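PDB 3NHI: long form salivary protein D7L1 from Anopheles stephensi, which binds and sequesters cysteinyl leukotrienes and thromboxane A2 analogues, blunting the host's response to the mosquito's bite during blood feeding. Local coordinates for residues Y199-T203 against G204-D208. Numbering follows the deposited sequence.
Sequences YMDDT and GLKVD
Lys-206 folds back along its own hairpin to reach Asp-201 on the partner strand. Its CB and CG lie against the carbonyl oxygen of Tyr-199, CB of Lys-206 being 3.5 Å from that O. A bend at chi2 (-68°) turns the chain toward the loop; CE then passes beside Thr-203, 3.4 Å from its OG1. A second bend, at chi4, delivers NZ to Asp-201, and the two side chains meet at about a right angle. Lys-206 NZ is 2.8 Å from Asp-201 OD1, a salt bridge that comes in from one face of the carboxylate. The other oxygen, OD2, faces the turn: it takes the backbone N of Thr-203 at 2.8 Å from the opposite face, closing an Asx turn, and the OG1 hydroxyl of Thr-203 on its syn lone pair. Three donors thus grip one carboxylate and should limit its rotation. The framework is a two-stranded antiparallel beta hairpin with a type I turn from Asp-201 to Gly-204, linking helix 184-196 to helix 207-216 in the PBP/GOBP-family part of this largely helical protein. Asp-201 and Gly-204 form the hydrogen-bonded pair, each N giving to the other's O at 3.0 Å; Gly-204 meets the turn with a positive phi of 107°, where a CB would jam against the preceding carbonyl. Farther along, Lys-206 N donates to Tyr-199 O at 2.8 Å, just before the helix for which Lys-206 is the N-cap residue. Met-200 and Leu-205, the non-hydrogen-bonded pair, share the face opposite Asp-201, Met-200 CG 4.3 Å from Leu-205 CD1, and both rest on Tyr-241 of helix 238-246. On the Asp-201 side of the hairpin, a water donates to Thr-203 OG1 and to Leu-205 O, spanning turn and strand.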
loop_
_atom_site.group_PDB
_atom_site.type_symbol
_atom_site.label_atom_id
_atom_site.label_comp_id
_atom_site.label_asym_id
_atom_site.label_seq_id
_atom_site.Cartn_x
_atom_site.Cartn_y
_atom_site.Cartn_z
ATOM N N TYR A 199 4.357 -5.642 5.780
ATOM C CA TYR A 199 4.833 -6.875 6.427
ATOM C C TYR A 199 4.142 -7.101 7.769
ATOM O O TYR A 199 4.004 -8.241 8.230
ATOM C CB TYR A 199 6.330 -6.775 6.700
ATOM C CG TYR A 199 7.268 -6.966 5.535
ATOM C CD1 TYR A 199 6.812 -7.098 4.206
ATOM C CD2 TYR A 199 8.638 -6.989 5.762
ATOM C CE1 TYR A 199 7.711 -7.278 3.158
ATOM C CE2 TYR A 199 9.540 -7.159 4.732
ATOM C CZ TYR A 199 9.085 -7.312 3.433
ATOM O OH TYR A 199 10.014 -7.477 2.423
ATOM N N MET A 200 3.777 -6.008 8.433
ATOM C CA MET A 200 3.098 -6.049 9.715
ATOM C C MET A 200 2.085 -4.933 9.770
ATOM O O MET A 200 2.252 -3.901 9.115
ATOM C CB MET A 200 4.091 -5.859 10.872
ATOM C CG MET A 200 5.159 -6.921 10.943
ATOM S SD MET A 200 6.287 -6.731 12.336
ATOM C CE MET A 200 5.303 -7.459 13.643
ATOM N N ASP A 201 1.032 -5.145 10.545
ATOM C CA ASP A 201 0.066 -4.088 10.833
ATOM C C ASP A 201 -0.405 -4.253 12.267
ATOM O O ASP A 201 0.236 -4.955 13.040
ATOM C CB ASP A 201 -1.074 -4.057 9.796
ATOM C CG ASP A 201 -2.004 -5.264 9.862
ATOM O OD1 ASP A 201 -2.883 -5.334 8.974
ATOM O OD2 ASP A 201 -1.889 -6.120 10.764
ATOM N N ASP A 202 -1.515 -3.611 12.623
ATOM C CA ASP A 202 -2.027 -3.694 13.993
ATOM C C ASP A 202 -2.416 -5.121 14.430
ATOM O O ASP A 202 -2.519 -5.403 15.627
ATOM C CB ASP A 202 -3.190 -2.708 14.206
ATOM C CG ASP A 202 -2.732 -1.249 14.255
ATOM O OD1 ASP A 202 -1.514 -0.989 14.365
ATOM O OD2 ASP A 202 -3.610 -0.355 14.191
ATOM N N THR A 203 -2.592 -6.022 13.464
ATOM C CA THR A 203 -2.934 -7.421 13.751
ATOM C C THR A 203 -1.704 -8.340 13.798
ATOM O O THR A 203 -1.833 -9.551 14.019
ATOM C CB THR A 203 -3.961 -7.983 12.737
ATOM O OG1 THR A 203 -3.293 -8.363 11.520
ATOM C CG2 THR A 203 -5.039 -6.955 12.439
ATOM N N GLY A 204 -0.525 -7.764 13.580
ATOM C CA GLY A 204 0.729 -8.495 13.698
ATOM C C GLY A 204 1.391 -8.790 12.366
ATOM O O GLY A 204 1.292 -8.015 11.413
ATOM N N LEU A 205 2.077 -9.923 12.318
ATOM C CA LEU A 205 2.854 -10.345 11.159
ATOM C C LEU A 205 1.992 -10.825 9.997
ATOM O O LEU A 205 1.001 -11.533 10.196
ATOM C CB LEU A 205 3.790 -11.471 11.597
ATOM C CG LEU A 205 4.720 -12.105 10.568
ATOM C CD1 LEU A 205 5.757 -11.095 10.092
ATOM C CD2 LEU A 205 5.394 -13.344 11.175
ATOM N N LYS A 206 2.394 -10.445 8.786
ATOM C CA LYS A 206 1.767 -10.971 7.579
ATOM C C LYS A 206 2.781 -11.815 6.829
ATOM O O LYS A 206 3.531 -11.319 5.984
ATOM C CB LYS A 206 1.234 -9.830 6.704
ATOM C CG LYS A 206 0.275 -8.883 7.419
ATOM C CD LYS A 206 -1.039 -9.566 7.764
ATOM C CE LYS A 206 -2.048 -8.592 8.351
ATOM N NZ LYS A 206 -2.401 -7.545 7.347
ATOM N N VAL A 207 2.813 -13.107 7.155
ATOM C CA VAL A 207 3.794 -14.012 6.546
ATOM C C VAL A 207 3.643 -13.995 5.024
ATOM O O VAL A 207 4.635 -13.956 4.285
ATOM C CB VAL A 207 3.645 -15.452 7.084
ATOM C CG1 VAL A 207 4.645 -16.389 6.404
ATOM C CG2 VAL A 207 3.836 -15.498 8.617
ATOM N N ASP A 208 2.399 -13.965 4.553
ATOM C CA ASP A 208 2.141 -14.008 3.111
ATOM C C ASP A 208 2.721 -12.802 2.369
ATOM O O ASP A 208 3.083 -12.915 1.202
ATOM C CB ASP A 208 0.640 -14.084 2.838
ATOM C CG ASP A 208 0.038 -15.433 3.165
ATOM O OD1 ASP A 208 0.764 -16.367 3.559
ATOM O OD2 ASP A 208 -1.191 -15.549 2.997
HETATM O O HOH W 1 -1.527 -10.986 11.029
#